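Local coordinates for 5' nucleotidase family protein (Staphylococcus aureus subsp. aureus, PDB 4Q7F), which belongs to the 5'-nucleotidase family and binds manganese and magnesium ions in a calcineurin-like phosphoesterase domain that is followed by a C-terminal nucleotidase-type domain, at residues A[29-34]-A[265-270]; A[335-340]-A[432-437]; A[231-236]-A[241-246]; A[462-465]-A[469-472]; A[348-353]-A[506-511]. All coordinates share one frame; numbering follows the deposited sequence. Where two conformers were deposited one is given.

Interaction 1 of 5, residues A[29-34]-A[265-270]; sequences HGYIFP and GTRGTT. With MN (manganese (II) ion), chain C.
At the two-metal centre of the calcineurin-like phosphoesterase domain, the loop with His29 and Tyr31 meets the type I' beta turn that runs from Thr266 to Thr269. Arg267 lies over one face of the Tyr31 ring. Both side chains head in the same direction. The Arg267 chain is extended from CG to NE and passes along the ring. Arg267 CD sits 3.8 Å from the Tyr31 ring centroid, a CH-pi contact over the face. The guanidinium comes next and stacks flat toward the phenol end, its plane 16° from that of the ring. Tyr31 OH ends above the middle of the guanidinium. Tyr31 OH is 3.4 Å from Arg267 NH2, but the angle is too poor for a hydrogen bond. His29 binds manganese through NE2 at 2.3 Å. Its ND1 bonds to Gln75 O, which helps fix the ring's rotation. Thr266 OG1 approaches the imidazole edge, 3.7 Å from His29 CD2. That hydroxyl is hydrogen-bonded to the backbone O of Asp27, another manganese ligand, and so lies in the second shell. Asp72 and His249 complete the protein ligands of this metal. The 29-34 loop follows strand 19-25 and leads toward helix 48-59, on which Ile32 packs. The turn links strand 259-264 of one sheet to strand 270-278 of the other.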
# COMPACT_ATOMS: atom_id res chain seq x y z
N HIS A 29 -7.99 -1.53 3.30
CA HIS A 29 -7.68 -0.19 2.82
C HIS A 29 -8.83 0.78 2.77
O HIS A 29 -8.88 1.65 1.90
CB HIS A 29 -6.98 -0.27 1.46
CG HIS A 29 -5.50 -0.53 1.55
ND1 HIS A 29 -4.63 0.39 2.09
CD2 HIS A 29 -4.74 -1.56 1.11
CE1 HIS A 29 -3.40 -0.07 1.99
NE2 HIS A 29 -3.43 -1.25 1.41
N GLY A 30 -9.78 0.61 3.69
CA GLY A 30 -10.92 1.52 3.77
C GLY A 30 -11.95 1.29 2.70
O GLY A 30 -12.78 2.18 2.44
N TYR A 31 -11.88 0.13 2.03
CA TYR A 31 -12.90 -0.28 1.07
C TYR A 31 -13.94 -1.09 1.86
O TYR A 31 -13.83 -2.30 2.03
CB TYR A 31 -12.31 -1.09 -0.07
CG TYR A 31 -11.50 -0.22 -1.00
CD1 TYR A 31 -10.17 0.05 -0.74
CD2 TYR A 31 -12.10 0.40 -2.08
CE1 TYR A 31 -9.43 0.88 -1.58
CE2 TYR A 31 -11.37 1.24 -2.92
CZ TYR A 31 -10.04 1.47 -2.65
OH TYR A 31 -9.31 2.30 -3.46
N ILE A 32 -14.93 -0.37 2.35
CA ILE A 32 -15.99 -0.92 3.18
C ILE A 32 -17.20 -1.26 2.30
O ILE A 32 -17.76 -2.36 2.38
CB ILE A 32 -16.43 0.14 4.21
CG1 ILE A 32 -15.24 0.58 5.07
CG2 ILE A 32 -17.59 -0.39 5.06
CD1 ILE A 32 -14.57 -0.52 5.84
N PHE A 33 -17.61 -0.31 1.47
CA PHE A 33 -18.73 -0.49 0.57
C PHE A 33 -18.34 -1.39 -0.58
O PHE A 33 -17.16 -1.60 -0.81
CB PHE A 33 -19.22 0.84 0.08
CG PHE A 33 -19.73 1.71 1.19
CD1 PHE A 33 -20.93 1.44 1.79
CD2 PHE A 33 -18.98 2.75 1.65
CE1 PHE A 33 -21.38 2.21 2.83
CE2 PHE A 33 -19.44 3.55 2.69
CZ PHE A 33 -20.64 3.26 3.28
N PRO A 34 -19.33 -1.96 -1.30
CA PRO A 34 -19.00 -2.85 -2.43
C PRO A 34 -18.75 -2.07 -3.70
O PRO A 34 -19.55 -2.14 -4.66
CB PRO A 34 -20.25 -3.72 -2.54
CG PRO A 34 -21.34 -2.82 -2.05
CD PRO A 34 -20.74 -2.09 -0.91
N GLY A 265 -5.10 -11.27 -0.18
CA GLY A 265 -5.33 -10.19 -1.12
C GLY A 265 -5.54 -8.80 -0.51
O GLY A 265 -4.81 -8.37 0.41
N THR A 266 -6.51 -8.10 -1.06
CA THR A 266 -6.76 -6.73 -0.66
C THR A 266 -8.17 -6.31 -1.03
O THR A 266 -8.80 -6.90 -1.92
CB THR A 266 -5.75 -5.78 -1.39
OG1 THR A 266 -5.91 -4.42 -0.96
CG2 THR A 266 -5.93 -5.85 -2.92
N ARG A 267 -8.64 -5.27 -0.37
CA ARG A 267 -9.97 -4.69 -0.62
C ARG A 267 -11.17 -5.62 -0.42
O ARG A 267 -12.26 -5.40 -0.99
CB ARG A 267 -10.04 -4.05 -1.99
CG ARG A 267 -8.94 -3.08 -2.26
CD ARG A 267 -9.16 -2.34 -3.55
NE ARG A 267 -8.09 -1.38 -3.78
CZ ARG A 267 -8.04 -0.54 -4.82
NH1 ARG A 267 -8.98 -0.54 -5.75
NH2 ARG A 267 -7.02 0.29 -4.93
N GLY A 268 -10.98 -6.67 0.38
CA GLY A 268 -12.06 -7.60 0.71
C GLY A 268 -12.63 -8.41 -0.46
O GLY A 268 -13.79 -8.66 -0.48
N THR A 269 -11.80 -8.78 -1.44
CA THR A 269 -12.25 -9.61 -2.54
C THR A 269 -12.13 -11.07 -2.14
O THR A 269 -12.72 -11.95 -2.77
CB THR A 269 -11.42 -9.37 -3.81
OG1 THR A 269 -10.05 -9.66 -3.52
CG2 THR A 269 -11.52 -7.94 -4.26
N THR A 270 -11.34 -11.33 -1.08
CA THR A 270 -11.17 -12.69 -0.54
C THR A 270 -11.03 -12.62 0.99
O THR A 270 -10.88 -11.54 1.57
CB THR A 270 -9.95 -13.43 -1.16
OG1 THR A 270 -8.75 -12.71 -0.89
CG2 THR A 270 -10.07 -13.55 -2.68
MN MN C . -1.62 -2.59 1.61
O HOH W 1 0.61 -2.62 1.26
O HOH W 2 -0.79 -0.80 0.17

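Interaction 2 of 5, residues A[335-340]-A[432-437]; sequences EARVAP and FNYDIY. With 3D1 ((2R,3S,5R)-5-(6-amino-9H-purin-9-yl)-tetrahydro-2-(hydroxymethyl)furan-3-ol), chain D.
Tyr434 and Arg337 join the short, weakly bonded helix 335-338 to the residues that lead into strand 435-438, an outer strand of the mixed five-stranded sheet in the C-terminal domain. One direct hydrogen bond crosses the contact. Tyr434 OH donates to Arg337 O at 2.7 Å. The donor lies 22° from the carbonyl plane, with a C=O...O angle of 152°. A water adds a second polar link. It accepts from Arg337 NE at 3.0 Å, at the edge of the guanidinium and in its plane. The same water oxygen is within hydrogen-bonding distance of Tyr434 O, 2.9 Å. The far end of the guanidinium has another partner, since Arg337 NH2 bonds to Leu364 O. Apolar contact fills the space between these polar links. The two chains run antiparallel, the tyrosine ring beside the arginine methylenes. Arg337 CB is 3.6 Å from Tyr434 CE2, and CD is 3.8 Å from Tyr434 CD2. A trans chi1 of 174° lays the Tyr434 ring along the arginine chain. Tyr410 stacks on the Tyr434 ring, and Phe411 meets it edge-to-face. Ile436 CG1 approaches Ala336 O more loosely. Ligand contact belongs to Phe432, a residue of the 3D1 pocket. The C8 edge of the purine points at one face of the Phe432 ring, offset toward the rim, and Phe432 CD1 is 3.6 Å from C8 of 3D1.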
# COMPACT_ATOMS: atom_id res chain seq x y z
N GLU A 335 0.85 3.67 -22.60
CA GLU A 335 1.12 4.73 -23.57
C GLU A 335 1.55 6.02 -22.89
O GLU A 335 2.37 6.77 -23.42
CB GLU A 335 -0.11 4.98 -24.46
CG GLU A 335 -0.40 3.85 -25.43
CD GLU A 335 -1.54 4.15 -26.38
OE1 GLU A 335 -2.46 4.90 -25.99
OE2 GLU A 335 -1.52 3.62 -27.51
N ALA A 336 1.02 6.25 -21.69
CA ALA A 336 1.31 7.42 -20.91
C ALA A 336 2.56 7.21 -20.04
O ALA A 336 2.86 8.04 -19.20
CB ALA A 336 0.11 7.81 -20.07
N ARG A 337 3.25 6.08 -20.23
CA ARG A 337 4.51 5.81 -19.53
C ARG A 337 5.69 5.77 -20.53
O ARG A 337 6.79 6.25 -20.20
CB ARG A 337 4.44 4.54 -18.68
CG ARG A 337 3.53 4.68 -17.47
CD ARG A 337 3.68 3.51 -16.51
NE ARG A 337 2.80 3.64 -15.35
CZ ARG A 337 1.66 2.99 -15.15
NH1 ARG A 337 1.20 2.08 -16.02
NH2 ARG A 337 0.96 3.23 -14.06
N VAL A 338 5.48 5.22 -21.72
CA VAL A 338 6.53 5.17 -22.78
C VAL A 338 6.80 6.49 -23.46
O VAL A 338 7.80 6.63 -24.18
CB VAL A 338 6.25 4.22 -23.97
CG1 VAL A 338 7.02 2.92 -23.89
CG2 VAL A 338 4.76 4.07 -24.25
N ALA A 339 5.89 7.43 -23.32
CA ALA A 339 6.05 8.71 -23.99
C ALA A 339 5.24 9.77 -23.27
O ALA A 339 4.36 9.44 -22.43
CB ALA A 339 5.59 8.60 -25.46
N PRO A 340 5.54 11.04 -23.55
CA PRO A 340 4.81 12.11 -22.91
C PRO A 340 3.32 12.01 -23.20
O PRO A 340 2.91 11.55 -24.28
CB PRO A 340 5.36 13.37 -23.59
CG PRO A 340 6.72 13.00 -24.09
CD PRO A 340 6.65 11.53 -24.40
N PHE A 432 3.73 2.08 -9.91
CA PHE A 432 3.90 3.29 -9.14
C PHE A 432 5.38 3.60 -8.82
O PHE A 432 5.68 4.63 -8.23
CB PHE A 432 3.07 3.24 -7.86
CG PHE A 432 3.22 1.97 -7.06
CD1 PHE A 432 4.40 1.67 -6.40
CD2 PHE A 432 2.14 1.10 -6.92
CE1 PHE A 432 4.53 0.51 -5.66
CE2 PHE A 432 2.26 -0.07 -6.16
CZ PHE A 432 3.46 -0.36 -5.52
N ASN A 433 6.28 2.70 -9.20
CA ASN A 433 7.71 2.91 -9.01
C ASN A 433 8.39 3.42 -10.27
O ASN A 433 9.60 3.46 -10.31
CB ASN A 433 8.41 1.67 -8.46
CG ASN A 433 8.16 1.46 -6.99
OD1 ASN A 433 7.70 2.37 -6.28
ND2 ASN A 433 8.46 0.27 -6.50
N TYR A 434 7.60 3.77 -11.28
CA TYR A 434 8.11 4.38 -12.50
C TYR A 434 7.77 5.86 -12.48
O TYR A 434 6.61 6.23 -12.33
CB TYR A 434 7.49 3.76 -13.75
CG TYR A 434 7.90 4.49 -15.03
CD1 TYR A 434 9.20 4.44 -15.50
CD2 TYR A 434 6.97 5.21 -15.77
CE1 TYR A 434 9.56 5.10 -16.65
CE2 TYR A 434 7.31 5.85 -16.93
CZ TYR A 434 8.60 5.81 -17.37
OH TYR A 434 8.91 6.44 -18.56
N ASP A 435 8.76 6.72 -12.69
CA ASP A 435 8.50 8.16 -12.67
C ASP A 435 8.69 8.77 -14.02
O ASP A 435 9.57 8.34 -14.81
CB ASP A 435 9.40 8.90 -11.66
CG ASP A 435 9.00 8.67 -10.21
OD1 ASP A 435 7.82 8.41 -9.94
OD2 ASP A 435 9.87 8.83 -9.31
N ILE A 436 7.83 9.76 -14.28
CA ILE A 436 7.91 10.58 -15.47
C ILE A 436 8.44 11.93 -15.01
O ILE A 436 7.91 12.53 -14.07
CB ILE A 436 6.55 10.77 -16.18
CG1 ILE A 436 5.96 9.43 -16.64
CG2 ILE A 436 6.71 11.72 -17.35
CD1 ILE A 436 5.14 8.69 -15.61
N TYR A 437 9.49 12.42 -15.67
CA TYR A 437 10.14 13.66 -15.27
C TYR A 437 9.81 14.86 -16.14
O TYR A 437 9.61 14.74 -17.34
CB TYR A 437 11.67 13.47 -15.27
CG TYR A 437 12.15 12.38 -14.34
CD1 TYR A 437 12.05 11.04 -14.71
CD2 TYR A 437 12.75 12.69 -13.11
CE1 TYR A 437 12.49 10.03 -13.86
CE2 TYR A 437 13.17 11.69 -12.26
CZ TYR A 437 13.04 10.37 -12.64
OH TYR A 437 13.48 9.41 -11.80
O5' 3D1 D . 5.87 -1.24 -0.57
C5' 3D1 D . 5.42 0.08 -0.85
C4' 3D1 D . 4.13 0.38 -0.11
O4' 3D1 D . 3.91 1.78 -0.23
C1' 3D1 D . 2.77 2.07 -1.05
N9 3D1 D . 3.10 3.21 -1.96
C4 3D1 D . 2.97 4.47 -1.57
N3 3D1 D . 2.57 5.05 -0.42
C2 3D1 D . 2.54 6.40 -0.30
N1 3D1 D . 2.92 7.23 -1.31
C6 3D1 D . 3.34 6.77 -2.51
N6 3D1 D . 3.72 7.64 -3.49
C5 3D1 D . 3.41 5.30 -2.70
N7 3D1 D . 3.75 4.45 -3.69
C8 3D1 D . 3.58 3.19 -3.23
C2' 3D1 D . 2.37 0.77 -1.72
C3' 3D1 D . 2.87 -0.24 -0.70
O3' 3D1 D . 1.86 -0.39 0.33
O HOH W 3 4.00 5.29 -13.16

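Interaction 3 of 5, residues A[231-236]-A[241-246]; sequences AMLEAF and DIFITG
Phe243 has CG anti to the backbone N (chi1 -163°), and its ring reaches from the strand to Met232 and Leu233 on the helix. The first two torsions of Met232, present as selenomethionine, bring its selenium to the far end of that ring, and the bend at the third (95°) turns CE back beside CZ. Leu233 covers one face. Leu233 CG stands over the ring centre, 4.1 Å from the Phe243 centroid and 12° off the normal, a CH-pi contact. Of the two leucine methyls, Leu233 CD2 lies toward the root of the ring, 3.8 Å from Phe243 CG. CD1 is on the side of Phe243 CD2. Met232 lies crosswise to the phenylalanine. Met232 CB is 3.8 Å from Phe243 CZ. The Met232 selenium lies at the ring edge, 5.4 Å from the Phe243 centroid, in a Met-aromatic contact. All three side chains are buried, and the contact is wholly apolar. Phe210 and Val204 also touch Phe243, and Leu188 packs on Met232. The arrangement is that of a beta-alpha-beta unit. Helix 229-236 packs against strand 242-244, which lies next to the parallel strand 201-207 in the six-stranded sheet of the phosphoesterase domain.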
# COMPACT_ATOMS: atom_id res chain seq x y z
N ALA A 231 12.23 -16.05 5.22
CA ALA A 231 13.26 -16.32 6.23
C ALA A 231 12.60 -16.78 7.54
O ALA A 231 13.14 -17.62 8.24
CB ALA A 231 14.10 -15.09 6.46
N MSE A 232 11.44 -16.21 7.85
CA MSE A 232 10.71 -16.58 9.07
C MSE A 232 10.24 -18.02 9.02
O MSE A 232 10.44 -18.80 9.96
CB MSE A 232 9.56 -15.60 9.28
CG MSE A 232 10.08 -14.26 9.81
SE MSE A 232 8.80 -12.82 9.34
CE MSE A 232 7.83 -12.87 11.05
N LEU A 233 9.62 -18.41 7.91
CA LEU A 233 9.16 -19.79 7.75
C LEU A 233 10.34 -20.76 7.66
O LEU A 233 10.38 -21.77 8.36
CB LEU A 233 8.28 -19.93 6.50
CG LEU A 233 6.88 -19.34 6.60
CD1 LEU A 233 6.26 -19.18 5.22
CD2 LEU A 233 6.01 -20.22 7.48
N GLU A 234 11.30 -20.44 6.79
CA GLU A 234 12.48 -21.26 6.60
C GLU A 234 13.15 -21.60 7.94
O GLU A 234 13.58 -22.73 8.14
CB GLU A 234 13.48 -20.52 5.70
CG GLU A 234 14.80 -21.25 5.46
CD GLU A 234 15.83 -20.40 4.71
OE1 GLU A 234 16.55 -20.96 3.86
OE2 GLU A 234 15.92 -19.17 4.95
N ALA A 235 13.22 -20.63 8.84
CA ALA A 235 13.86 -20.83 10.13
C ALA A 235 12.94 -21.39 11.20
O ALA A 235 13.38 -22.20 12.03
CB ALA A 235 14.44 -19.51 10.62
N PHE A 236 11.67 -20.99 11.20
CA PHE A 236 10.77 -21.40 12.28
C PHE A 236 9.49 -22.16 11.93
O PHE A 236 8.63 -22.33 12.80
CB PHE A 236 10.41 -20.15 13.10
CG PHE A 236 11.59 -19.33 13.48
CD1 PHE A 236 12.56 -19.84 14.34
CD2 PHE A 236 11.75 -18.05 12.98
CE1 PHE A 236 13.67 -19.09 14.68
CE2 PHE A 236 12.86 -17.29 13.32
CZ PHE A 236 13.83 -17.81 14.17
N ASP A 241 2.19 -22.82 13.41
CA ASP A 241 1.05 -23.56 12.90
C ASP A 241 0.33 -22.73 11.83
O ASP A 241 -0.06 -23.25 10.79
CB ASP A 241 0.14 -23.90 14.08
CG ASP A 241 0.85 -24.77 15.11
OD1 ASP A 241 1.20 -25.92 14.78
OD2 ASP A 241 1.08 -24.32 16.24
N ILE A 242 0.16 -21.44 12.08
CA ILE A 242 -0.52 -20.56 11.13
C ILE A 242 0.33 -19.31 10.92
O ILE A 242 0.76 -18.65 11.89
CB ILE A 242 -1.93 -20.17 11.62
CG1 ILE A 242 -2.76 -21.42 11.96
CG2 ILE A 242 -2.65 -19.35 10.56
CD1 ILE A 242 -4.17 -21.10 12.44
N PHE A 243 0.57 -18.99 9.65
CA PHE A 243 1.40 -17.84 9.28
C PHE A 243 0.55 -16.94 8.39
O PHE A 243 0.36 -17.21 7.19
CB PHE A 243 2.67 -18.31 8.57
CG PHE A 243 3.77 -17.28 8.51
CD1 PHE A 243 4.56 -17.03 9.63
CD2 PHE A 243 4.04 -16.58 7.35
CE1 PHE A 243 5.58 -16.08 9.58
CE2 PHE A 243 5.05 -15.64 7.30
CZ PHE A 243 5.83 -15.38 8.42
N ILE A 244 0.00 -15.89 9.01
CA ILE A 244 -0.86 -14.92 8.35
C ILE A 244 -0.01 -13.78 7.87
O ILE A 244 0.81 -13.24 8.62
CB ILE A 244 -2.00 -14.48 9.32
CG1 ILE A 244 -3.00 -15.62 9.44
CG2 ILE A 244 -2.71 -13.21 8.84
CD1 ILE A 244 -4.12 -15.41 10.46
N THR A 245 -0.17 -13.43 6.59
CA THR A 245 0.59 -12.38 5.95
C THR A 245 -0.29 -11.38 5.19
O THR A 245 -1.49 -11.57 5.05
CB THR A 245 1.64 -12.97 4.99
OG1 THR A 245 1.01 -13.68 3.92
CG2 THR A 245 2.57 -13.88 5.73
N GLY A 246 0.32 -10.32 4.69
CA GLY A 246 -0.41 -9.28 3.95
C GLY A 246 0.60 -8.42 3.22
O GLY A 246 1.63 -8.92 2.77

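Interaction 4 of 5, residues A[462-465]-A[469-472]; sequences HAVD and TYTI
Tyr470 reaches from its strand to Val464 and Asp465 across a short connection. CB points at the 462-465 segment, with CG anti to the carbonyl carbon (chi1 -59°), and the ring extends toward both residues. The first contacts come at CE2. There Val464 CG1 packs 4.0 Å from Tyr470 CE2, its side chain set at a slant to the ring. Asp465 O lies at the ring edge, in its plane, 3.3 Å from Tyr470 CE2. Ile459 of strand 454-459 also touches the tyrosine. The backbones are too far apart to pair as strands, with 9.2 Å between the CA atoms of Val464 and Tyr470. Instead the side chain spans two sheets of the C-terminal domain. Strand 462-463 is at the edge of the four-stranded sheet. Strand 469-475 lies within the five-stranded one, between strands 359-363 and 390-396. At the tip, Tyr470 OH accepts a hydrogen bond from Asp465 N at 2.8 Å, with an N-H...O angle of 153°. Asp465 CB is 3.5 Å from Tyr470 OH. The Asp465 carboxylate turns the other way, and its OD1 bonds to Lys467 N. A water makes a weak bond to Tyr470 OH, 3.4 Å away, and another weak one to Ala463 O.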
# COMPACT_ATOMS: atom_id res chain seq x y z
N HIS A 462 20.76 23.19 -22.19
CA HIS A 462 22.09 22.79 -21.79
C HIS A 462 22.13 21.36 -21.32
O HIS A 462 21.20 20.88 -20.65
CB HIS A 462 22.64 23.71 -20.71
CG HIS A 462 23.11 25.04 -21.23
ND1 HIS A 462 22.34 26.18 -21.17
CD2 HIS A 462 24.26 25.40 -21.84
CE1 HIS A 462 23.00 27.19 -21.71
NE2 HIS A 462 24.17 26.74 -22.13
N ALA A 463 23.22 20.71 -21.69
CA ALA A 463 23.48 19.34 -21.32
C ALA A 463 23.59 19.30 -19.83
O ALA A 463 24.06 20.25 -19.20
CB ALA A 463 24.77 18.86 -21.97
N VAL A 464 23.10 18.21 -19.24
CA VAL A 464 23.18 18.07 -17.82
C VAL A 464 24.63 17.87 -17.42
O VAL A 464 25.30 16.94 -17.88
CB VAL A 464 22.30 16.93 -17.29
CG1 VAL A 464 22.61 16.63 -15.82
CG2 VAL A 464 20.83 17.30 -17.47
N ASP A 465 25.12 18.79 -16.61
CA ASP A 465 26.46 18.71 -16.09
C ASP A 465 26.38 17.80 -14.86
O ASP A 465 25.72 18.14 -13.88
CB ASP A 465 26.95 20.12 -15.73
CG ASP A 465 28.39 20.15 -15.24
OD1 ASP A 465 28.90 19.12 -14.74
OD2 ASP A 465 29.00 21.23 -15.36
N THR A 469 24.95 21.39 -9.36
CA THR A 469 23.85 21.10 -8.43
C THR A 469 22.51 21.56 -9.05
O THR A 469 22.40 22.69 -9.51
CB THR A 469 24.05 21.82 -7.08
OG1 THR A 469 25.30 21.43 -6.50
CG2 THR A 469 22.95 21.48 -6.12
N TYR A 470 21.50 20.69 -9.04
CA TYR A 470 20.17 21.00 -9.59
C TYR A 470 19.16 20.73 -8.52
O TYR A 470 19.51 20.13 -7.52
CB TYR A 470 19.84 20.12 -10.80
CG TYR A 470 20.82 20.23 -11.95
CD1 TYR A 470 20.65 21.19 -12.94
CD2 TYR A 470 21.91 19.38 -12.04
CE1 TYR A 470 21.56 21.30 -13.99
CE2 TYR A 470 22.83 19.50 -13.08
CZ TYR A 470 22.63 20.44 -14.06
OH TYR A 470 23.53 20.55 -15.11
N THR A 471 17.94 21.20 -8.72
CA THR A 471 16.86 20.94 -7.77
C THR A 471 15.74 20.13 -8.42
O THR A 471 15.38 20.34 -9.58
CB THR A 471 16.24 22.23 -7.18
OG1 THR A 471 15.84 23.12 -8.22
CG2 THR A 471 17.24 22.90 -6.30
N ILE A 472 15.17 19.22 -7.62
CA ILE A 472 14.12 18.37 -8.10
C ILE A 472 12.99 18.28 -7.09
O ILE A 472 13.22 18.15 -5.89
CB ILE A 472 14.66 16.97 -8.51
CG1 ILE A 472 13.56 16.12 -9.14
CG2 ILE A 472 15.28 16.24 -7.33
CD1 ILE A 472 14.08 14.83 -9.76
O HOH W 4 22.03 22.41 -17.53

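Interaction 5 of 5, residues A[348-353]-A[506-511]; sequences NYALLE and IDFLSN
Ile506 O takes two hydrogen bonds from Ser510 in the helix that presents Phe508 to Tyr349 and Ala350. Ser510 OG donates to Ile506 O at 2.9 Å, from above the carbonyl plane. Ser510 N comes from the opposite face as the regular helix bond. The contact between the helices is itself apolar. A chi1 of -175° swings the Phe508 ring out toward helix 342-355. The Tyr349 and Phe508 rings meet rim to rim, with centroids 5.7 Å apart. Their planes are 87° apart, but neither ring lies over the face of the other. Phe508 CZ comes to the edge of the Tyr349 ring in its plane, 3.5 Å from Tyr349 CD2. Ala350 CB makes an off-centre CH-pi contact, 4.2 Å from the Phe508 centroid. The small side chain lets the helix backbone come near, and Phe508 CD2 lies 3.8 Å from Ala350 CA. The segments 348-353 and 506-511 are nearly perpendicular, with axes 10.4 Å apart. On helix 342-355, Leu351 and Leu352 pack on Ala360 of strand 359-363. On helix 501-511, Ile506 and Leu509 pack on Ile321 of strand 320-323, and Ile506 also touches helix 377-383.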
# COMPACT_ATOMS: atom_id res chain seq x y z
N ASN A 348 3.39 17.26 -13.92
CA ASN A 348 4.74 17.80 -13.76
C ASN A 348 4.79 19.34 -13.80
O ASN A 348 5.50 19.95 -13.02
CB ASN A 348 5.69 17.17 -14.76
CG ASN A 348 6.23 15.83 -14.28
OD1 ASN A 348 6.94 15.76 -13.27
ND2 ASN A 348 5.93 14.77 -15.02
N TYR A 349 3.99 19.95 -14.68
CA TYR A 349 3.94 21.38 -14.75
C TYR A 349 3.42 21.96 -13.44
O TYR A 349 3.99 22.92 -12.93
CB TYR A 349 3.10 21.87 -15.93
CG TYR A 349 3.10 23.39 -16.00
CD1 TYR A 349 4.23 24.08 -16.41
CD2 TYR A 349 1.98 24.13 -15.61
CE1 TYR A 349 4.24 25.46 -16.45
CE2 TYR A 349 1.99 25.51 -15.66
CZ TYR A 349 3.12 26.17 -16.08
OH TYR A 349 3.14 27.54 -16.12
N ALA A 350 2.38 21.35 -12.86
CA ALA A 350 1.85 21.86 -11.59
C ALA A 350 2.92 21.82 -10.50
O ALA A 350 3.03 22.74 -9.70
CB ALA A 350 0.61 21.08 -11.16
N LEU A 351 3.71 20.76 -10.49
CA LEU A 351 4.77 20.61 -9.51
C LEU A 351 5.92 21.61 -9.76
O LEU A 351 6.47 22.20 -8.82
CB LEU A 351 5.30 19.17 -9.51
CG LEU A 351 4.36 18.07 -9.01
CD1 LEU A 351 4.99 16.70 -9.27
CD2 LEU A 351 3.98 18.23 -7.55
N LEU A 352 6.28 21.81 -11.02
CA LEU A 352 7.31 22.80 -11.33
C LEU A 352 6.87 24.20 -10.90
O LEU A 352 7.66 24.94 -10.33
CB LEU A 352 7.68 22.77 -12.80
CG LEU A 352 8.46 21.52 -13.20
CD1 LEU A 352 8.51 21.38 -14.71
CD2 LEU A 352 9.86 21.52 -12.61
N GLU A 353 5.61 24.54 -11.15
CA GLU A 353 5.09 25.87 -10.80
C GLU A 353 4.96 26.11 -9.31
O GLU A 353 5.18 27.22 -8.83
CB GLU A 353 3.73 26.08 -11.47
CG GLU A 353 3.85 26.20 -12.97
CD GLU A 353 4.70 27.38 -13.38
OE1 GLU A 353 4.39 28.51 -12.94
OE2 GLU A 353 5.66 27.19 -14.15
N ILE A 506 -5.84 20.33 -7.11
CA ILE A 506 -7.05 21.14 -6.99
C ILE A 506 -6.71 22.64 -7.03
O ILE A 506 -7.38 23.41 -7.71
CB ILE A 506 -7.80 20.79 -5.69
CG1 ILE A 506 -8.39 19.37 -5.81
CG2 ILE A 506 -8.88 21.84 -5.41
CD1 ILE A 506 -9.11 18.85 -4.57
N ASP A 507 -5.67 23.03 -6.28
CA ASP A 507 -5.21 24.43 -6.24
C ASP A 507 -4.83 24.91 -7.64
O ASP A 507 -5.30 25.94 -8.09
CB ASP A 507 -3.99 24.61 -5.31
CG ASP A 507 -4.35 24.46 -3.85
OD1 ASP A 507 -5.54 24.50 -3.51
OD2 ASP A 507 -3.44 24.30 -3.03
N PHE A 508 -3.99 24.14 -8.32
CA PHE A 508 -3.58 24.51 -9.67
C PHE A 508 -4.80 24.65 -10.57
O PHE A 508 -4.96 25.65 -11.28
CB PHE A 508 -2.61 23.50 -10.26
CG PHE A 508 -2.07 23.90 -11.60
CD1 PHE A 508 -2.78 23.64 -12.76
CD2 PHE A 508 -0.86 24.57 -11.70
CE1 PHE A 508 -2.29 24.03 -13.99
CE2 PHE A 508 -0.36 24.96 -12.94
CZ PHE A 508 -1.08 24.69 -14.09
N LEU A 509 -5.67 23.65 -10.54
CA LEU A 509 -6.89 23.66 -11.35
C LEU A 509 -7.76 24.89 -11.10
O LEU A 509 -8.32 25.46 -12.03
CB LEU A 509 -7.71 22.40 -11.11
CG LEU A 509 -7.18 21.10 -11.73
CD1 LEU A 509 -8.01 19.92 -11.25
CD2 LEU A 509 -7.21 21.20 -13.25
N SER A 510 -7.84 25.31 -9.84
CA SER A 510 -8.67 26.45 -9.46
C SER A 510 -8.08 27.80 -9.84
O SER A 510 -8.82 28.76 -10.03
CB SER A 510 -8.96 26.42 -7.96
OG SER A 510 -9.62 25.22 -7.59
N ASN A 511 -6.75 27.88 -9.95
CA ASN A 511 -6.05 29.14 -10.24
C ASN A 511 -5.68 29.42 -11.70
O ASN A 511 -5.37 30.56 -12.03
CB ASN A 511 -4.76 29.20 -9.41
CG ASN A 511 -5.01 29.06 -7.92
OD1 ASN A 511 -6.11 29.30 -7.44
ND2 ASN A 511 -3.98 28.67 -7.19

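How the interactions relate
Interactions 1 and 3 belong to the phosphoesterase part of the chain. Interaction 3 falls between the two segments of interaction 1, and their centres are 24 Å apart. Interactions 2, 4 and 5 follow later, in the C-terminal part. Interactions 2 and 4 both reach the five-stranded sheet and touch where Tyr437 packs on Ile472. Interactions 2 and 5 alternate along the chain and meet through a probable hydrogen bond from Asn348 ND2 to Ile436 O. Interaction 4 lies within the span of interaction 5, with centres 23 Å apart. Interaction 1 holds a manganese ligand and interaction 2 a wall of the 3D1 pocket. The pocket draws residues from both parts, such as His110 and Phe432, so 3D1 lies between them.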